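Local structure of tRNA (Guanosine-2'-O-)-methyltransferase (1ZJR) at residues F79-K82 and Q88-L91; E92-G97 and I139-I144. The protein catalyses transfer of a methyl group from S-adenosyl-L-methionine to the 2'-hydroxyl of guanosine 18 in a subset of tRNAs. One frame throughout, in Å; residues are numbered along the deposited sequence.

Overall arrangement
After the N-terminal helix 7-19 the chain builds strands 26-31 and 51-57 before it reaches strand 79-82 at one border of the parallel sheet. Contact 1 closes the short connection from that strand into helix 86-95, with only residues 83-87 between its two segments. The same helix runs straight on into contact 2, where its C-terminal end meets the approach to strand 142-145 after a much longer excursion through strands 99-103, 110-111 and 121-126 and helix 134-137. The contacts thus follow in series, neither nested nor crossing. Their centres lie about 13 Å apart, and L91 of contact 1 packs on I139 of contact 2, so one helix links both regions of the sheet.

Contact 1. Residues F79-K82 and Q88-L91; sequences FIEK and QKLL
A beta-alpha-beta crossover begins here, and the strand and the first turn of its helix are joined by E81 and K89, the one on the border strand 79-82 of the parallel sheet, the other on the helix that follows. The two backbones lie well apart, with E81 CA and K89 CA 11.0 Å from each other, and the gap is spanned by two long side chains, one from the strand and one from the helix. E81 is drawn out straight, its CG anti to the backbone N (chi1 -173°), which carries the carboxylate away from the strand. K89 sets out in the same way but bends at its second torsion (chi2 63°), and this kink turns the ammonium group toward the glutamate; the two chains meet at about a right angle.

One carboxylate oxygen does the touching. E81 OE2 lies 3.7 Å from K89 NZ, a long salt bridge without a hydrogen bond, whereas E81 OE1 stands back at 5.1 Å from the same NZ. OE2 sits beside the lysine end, not beyond it, so that K89 CE is also near, 4.0 Å from E81 OE2. The pairing is therefore loose and mainly electrostatic, in keeping with its place at the surface. K89 NZ has a second, weak ion pair with E92 one turn further along the helix, so its charge is probably shared between two carboxylates.

Y55 of the adjacent strand 51-57 touches both E81 and K89, and backbone bonds to L54 and Y56 hold E81 in the sheet. L90, meanwhile, packs against V122 and V124, so the helix packs on a face of the sheet, reaching strand 121-126. Such a strand-helix pair is the opening half of a crossover in the alpha/beta knot fold of SPOUT methyltransferases.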
loop_
_atom_site.group_PDB
_atom_site.type_symbol
_atom_site.label_atom_id
_atom_site.label_comp_id
_atom_site.label_asym_id
_atom_site.label_seq_id
_atom_site.Cartn_x
_atom_site.Cartn_y
_atom_site.Cartn_z
ATOM N N PHE A 79 -3.080 3.235 7.926
ATOM C CA PHE A 79 -4.359 2.613 8.273
ATOM C C PHE A 79 -4.380 1.242 7.613
ATOM O O PHE A 79 -4.307 1.135 6.386
ATOM C CB PHE A 79 -5.550 3.423 7.754
ATOM C CG PHE A 79 -5.851 4.654 8.554
ATOM C CD1 PHE A 79 -5.374 5.896 8.151
ATOM C CD2 PHE A 79 -6.626 4.574 9.707
ATOM C CE1 PHE A 79 -5.666 7.047 8.884
ATOM C CE2 PHE A 79 -6.923 5.713 10.447
ATOM C CZ PHE A 79 -6.440 6.956 10.033
ATOM N N ILE A 80 -4.469 0.200 8.431
ATOM C CA ILE A 80 -4.485 -1.167 7.931
ATOM C C ILE A 80 -5.886 -1.733 8.155
ATOM O O ILE A 80 -6.352 -1.830 9.289
ATOM C CB ILE A 80 -3.424 -2.013 8.668
ATOM C CG1 ILE A 80 -2.060 -1.318 8.564
ATOM C CG2 ILE A 80 -3.339 -3.403 8.061
ATOM C CD1 ILE A 80 -0.958 -1.958 9.392
ATOM N N GLU A 81 -6.555 -2.091 7.063
ATOM C CA GLU A 81 -7.919 -2.606 7.128
ATOM C C GLU A 81 -8.108 -3.964 6.461
ATOM O O GLU A 81 -7.788 -4.144 5.286
ATOM C CB GLU A 81 -8.875 -1.600 6.484
ATOM C CG GLU A 81 -10.356 -1.939 6.629
ATOM C CD GLU A 81 -11.254 -0.886 5.995
ATOM O OE1 GLU A 81 -11.056 0.314 6.289
ATOM O OE2 GLU A 81 -12.156 -1.256 5.209
ATOM N N LYS A 82 -8.650 -4.908 7.222
ATOM C CA LYS A 82 -8.914 -6.253 6.728
ATOM C C LYS A 82 -10.179 -6.215 5.868
ATOM O O LYS A 82 -11.150 -5.547 6.215
ATOM C CB LYS A 82 -9.096 -7.206 7.919
ATOM C CG LYS A 82 -9.544 -8.622 7.563
ATOM C CD LYS A 82 -9.606 -9.495 8.817
ATOM C CE LYS A 82 -10.378 -10.779 8.573
ATOM N NZ LYS A 82 -10.395 -11.659 9.779
ATOM N N GLN A 88 -15.055 -6.949 -4.309
ATOM C CA GLN A 88 -16.072 -5.986 -3.899
ATOM C C GLN A 88 -15.414 -4.680 -3.460
ATOM O O GLN A 88 -15.830 -3.594 -3.867
ATOM C CB GLN A 88 -16.907 -6.557 -2.750
ATOM C CG GLN A 88 -18.060 -5.662 -2.320
ATOM C CD GLN A 88 -18.872 -6.261 -1.189
ATOM O OE1 GLN A 88 -18.351 -6.516 -0.104
ATOM N NE2 GLN A 88 -20.157 -6.490 -1.439
ATOM N N LYS A 89 -14.380 -4.788 -2.635
ATOM C CA LYS A 89 -13.677 -3.610 -2.148
ATOM C C LYS A 89 -12.985 -2.870 -3.289
ATOM O O LYS A 89 -13.056 -1.643 -3.381
ATOM C CB LYS A 89 -12.640 -4.004 -1.093
ATOM C CG LYS A 89 -12.074 -2.818 -0.314
ATOM C CD LYS A 89 -13.179 -2.135 0.481
ATOM C CE LYS A 89 -12.661 -0.962 1.283
ATOM N NZ LYS A 89 -13.759 -0.306 2.048
ATOM N N LEU A 90 -12.313 -3.620 -4.157
ATOM C CA LEU A 90 -11.612 -3.016 -5.277
ATOM C C LEU A 90 -12.583 -2.341 -6.241
ATOM O O LEU A 90 -12.246 -1.335 -6.859
ATOM C CB LEU A 90 -10.776 -4.072 -6.004
ATOM C CG LEU A 90 -9.638 -4.661 -5.162
ATOM C CD1 LEU A 90 -8.978 -5.804 -5.916
ATOM C CD2 LEU A 90 -8.623 -3.570 -4.832
ATOM N N LEU A 91 -13.787 -2.895 -6.366
ATOM C CA LEU A 91 -14.791 -2.314 -7.253
ATOM C C LEU A 91 -15.235 -0.966 -6.707
ATOM O O LEU A 91 -15.553 -0.053 -7.468
ATOM C CB LEU A 91 -16.001 -3.243 -7.381
ATOM C CG LEU A 91 -15.764 -4.527 -8.176
ATOM C CD1 LEU A 91 -16.985 -5.428 -8.095
ATOM C CD2 LEU A 91 -15.453 -4.169 -9.608
#

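Contact 2. Residues E92-G97 and I139-I144; sequences EFKNRG and IADKKI
K94 comes head-on at I139, its tip overlapping the end of the isoleucine while its ammonium group meets that residue's backbone carbonyl. The lysine is extended throughout, with CG anti to the backbone N (chi1 -164°), and it reaches from the last turn of helix 86-95 to the segment leading into strand 142-145. Its NZ donates a short hydrogen bond of 2.7 Å to I139 O, with the donor standing 36° out of the carbonyl plane. The two side chains meet tip to tip: K94 NZ is a tight 3.0 Å from I139 CD1, with K94 CD 3.6 Å from I139 CG1 just behind.

D141 lies obliquely across the same lysine. Its OD1 comes within 3.4 Å of K94 CE but stays 4.0 Å from NZ, too far for a salt bridge. A water closes the gap: it accepts from K94 NZ at 3.0 Å and donates to D141 OD1 at 3.1 Å. The other oxygen, OD2, takes the backbone N-H of I100, which holds the carboxylate where it probably still attracts the lysine. A methionine in place of K94 would probably leave I139 O without its donor and deprive the water of its partner on the helix.

Just beyond the lysine, G97 ends the helix in a Schellman motif with a positive phi of 98°. K94 also rests on I100 of strand 99-103, next to 142-145 in the sheet, while backbone bonds join D141 to I100. The contact therefore ties the C-terminal end of helix 86-95 to the start of strand 142-145, which runs between strands 99-103 and 110-111.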
loop_
_atom_site.group_PDB
_atom_site.type_symbol
_atom_site.label_atom_id
_atom_site.label_comp_id
_atom_site.label_asym_id
_atom_site.label_seq_id
_atom_site.Cartn_x
_atom_site.Cartn_y
_atom_site.Cartn_z
ATOM N N GLU A 92 -15.259 -0.851 -5.382
ATOM C CA GLU A 92 -15.641 0.396 -4.735
ATOM C C GLU A 92 -14.668 1.494 -5.134
ATOM O O GLU A 92 -15.075 2.626 -5.415
ATOM C CB GLU A 92 -15.641 0.227 -3.215
ATOM C CG GLU A 92 -16.931 -0.359 -2.666
ATOM C CD GLU A 92 -16.792 -0.851 -1.243
ATOM O OE1 GLU A 92 -16.135 -0.167 -0.429
ATOM O OE2 GLU A 92 -17.353 -1.923 -0.934
ATOM N N PHE A 93 -13.380 1.162 -5.160
ATOM C CA PHE A 93 -12.371 2.142 -5.542
ATOM C C PHE A 93 -12.441 2.416 -7.034
ATOM O O PHE A 93 -12.317 3.559 -7.470
ATOM C CB PHE A 93 -10.958 1.653 -5.194
ATOM C CG PHE A 93 -10.600 1.798 -3.744
ATOM C CD1 PHE A 93 -10.584 0.688 -2.901
ATOM C CD2 PHE A 93 -10.270 3.045 -3.219
ATOM C CE1 PHE A 93 -10.241 0.817 -1.553
ATOM C CE2 PHE A 93 -9.926 3.189 -1.872
ATOM C CZ PHE A 93 -9.912 2.073 -1.039
ATOM N N LYS A 94 -12.632 1.362 -7.819
ATOM C CA LYS A 94 -12.696 1.509 -9.265
ATOM C C LYS A 94 -13.828 2.459 -9.655
ATOM O O LYS A 94 -13.627 3.384 -10.441
ATOM C CB LYS A 94 -12.894 0.142 -9.923
ATOM C CG LYS A 94 -12.591 0.115 -11.412
ATOM C CD LYS A 94 -12.633 -1.309 -11.948
ATOM C CE LYS A 94 -12.242 -1.357 -13.412
ATOM N NZ LYS A 94 -12.350 -2.732 -13.962
ATOM N N ASN A 95 -15.011 2.236 -9.090
ATOM C CA ASN A 95 -16.155 3.091 -9.388
ATOM C C ASN A 95 -15.924 4.522 -8.914
ATOM O O ASN A 95 -16.612 5.444 -9.352
ATOM C CB ASN A 95 -17.425 2.527 -8.747
ATOM C CG ASN A 95 -17.795 1.163 -9.293
ATOM O OD1 ASN A 95 -17.685 0.915 -10.495
ATOM N ND2 ASN A 95 -18.247 0.274 -8.416
ATOM N N ARG A 96 -14.953 4.703 -8.019
ATOM C CA ARG A 96 -14.618 6.028 -7.502
ATOM C C ARG A 96 -13.540 6.705 -8.343
ATOM O O ARG A 96 -13.061 7.784 -7.995
ATOM C CB ARG A 96 -14.131 5.944 -6.053
ATOM C CG ARG A 96 -15.221 5.808 -5.007
ATOM C CD ARG A 96 -14.603 5.751 -3.616
ATOM N NE ARG A 96 -13.771 6.922 -3.347
ATOM C CZ ARG A 96 -12.881 7.003 -2.361
ATOM N NH1 ARG A 96 -12.702 5.976 -1.542
ATOM N NH2 ARG A 96 -12.168 8.110 -2.196
ATOM N N GLY A 97 -13.147 6.066 -9.440
ATOM C CA GLY A 97 -12.139 6.650 -10.307
ATOM C C GLY A 97 -10.714 6.159 -10.112
ATOM O O GLY A 97 -9.785 6.687 -10.725
ATOM N N ILE A 139 -10.812 -7.790 -12.701
ATOM C CA ILE A 139 -11.310 -6.423 -12.602
ATOM C C ILE A 139 -10.216 -5.356 -12.695
ATOM O O ILE A 139 -10.499 -4.162 -12.622
ATOM C CB ILE A 139 -12.086 -6.223 -11.278
ATOM C CG1 ILE A 139 -12.841 -4.895 -11.313
ATOM C CG2 ILE A 139 -11.123 -6.248 -10.088
ATOM C CD1 ILE A 139 -13.884 -4.813 -12.412
ATOM N N ALA A 140 -8.970 -5.784 -12.869
ATOM C CA ALA A 140 -7.850 -4.850 -12.950
ATOM C C ALA A 140 -7.828 -4.013 -14.227
ATOM O O ALA A 140 -8.251 -4.467 -15.286
ATOM C CB ALA A 140 -6.533 -5.613 -12.820
ATOM N N ASP A 141 -7.322 -2.790 -14.111
ATOM C CA ASP A 141 -7.199 -1.879 -15.244
ATOM C C ASP A 141 -5.840 -2.118 -15.889
ATOM O O ASP A 141 -5.673 -1.969 -17.100
ATOM C CB ASP A 141 -7.292 -0.427 -14.773
ATOM C CG ASP A 141 -8.675 -0.067 -14.276
ATOM O OD1 ASP A 141 -9.603 -0.013 -15.110
ATOM O OD2 ASP A 141 -8.838 0.156 -13.057
ATOM N N LYS A 142 -4.867 -2.484 -15.061
ATOM C CA LYS A 142 -3.516 -2.761 -15.533
ATOM C C LYS A 142 -2.998 -4.048 -14.897
ATOM O O LYS A 142 -3.205 -4.288 -13.706
ATOM C CB LYS A 142 -2.571 -1.608 -15.169
ATOM C CG LYS A 142 -2.846 -0.285 -15.885
ATOM C CD LYS A 142 -2.484 -0.367 -17.360
ATOM C CE LYS A 142 -2.677 0.979 -18.046
ATOM N NZ LYS A 142 -4.083 1.449 -17.928
ATOM N N LYS A 143 -2.343 -4.878 -15.705
ATOM C CA LYS A 143 -1.750 -6.128 -15.233
ATOM C C LYS A 143 -0.252 -5.929 -15.426
ATOM O O LYS A 143 0.207 -5.759 -16.550
ATOM C CB LYS A 143 -2.245 -7.311 -16.069
ATOM C CG LYS A 143 -3.746 -7.534 -15.980
ATOM C CD LYS A 143 -4.177 -8.782 -16.734
ATOM C CE LYS A 143 -3.806 -8.703 -18.200
ATOM N NZ LYS A 143 -4.202 -9.940 -18.932
ATOM N N ILE A 144 0.508 -5.958 -14.336
ATOM C CA ILE A 144 1.942 -5.703 -14.422
ATOM C C ILE A 144 2.898 -6.794 -13.963
ATOM O O ILE A 144 2.556 -7.658 -13.161
ATOM C CB ILE A 144 2.314 -4.438 -13.618
ATOM C CG1 ILE A 144 1.904 -4.626 -12.147
ATOM C CG2 ILE A 144 1.631 -3.213 -14.221
ATOM C CD1 ILE A 144 2.415 -3.544 -11.203
HETATM O O HOH W 1 -11.159 -2.284 -16.632
#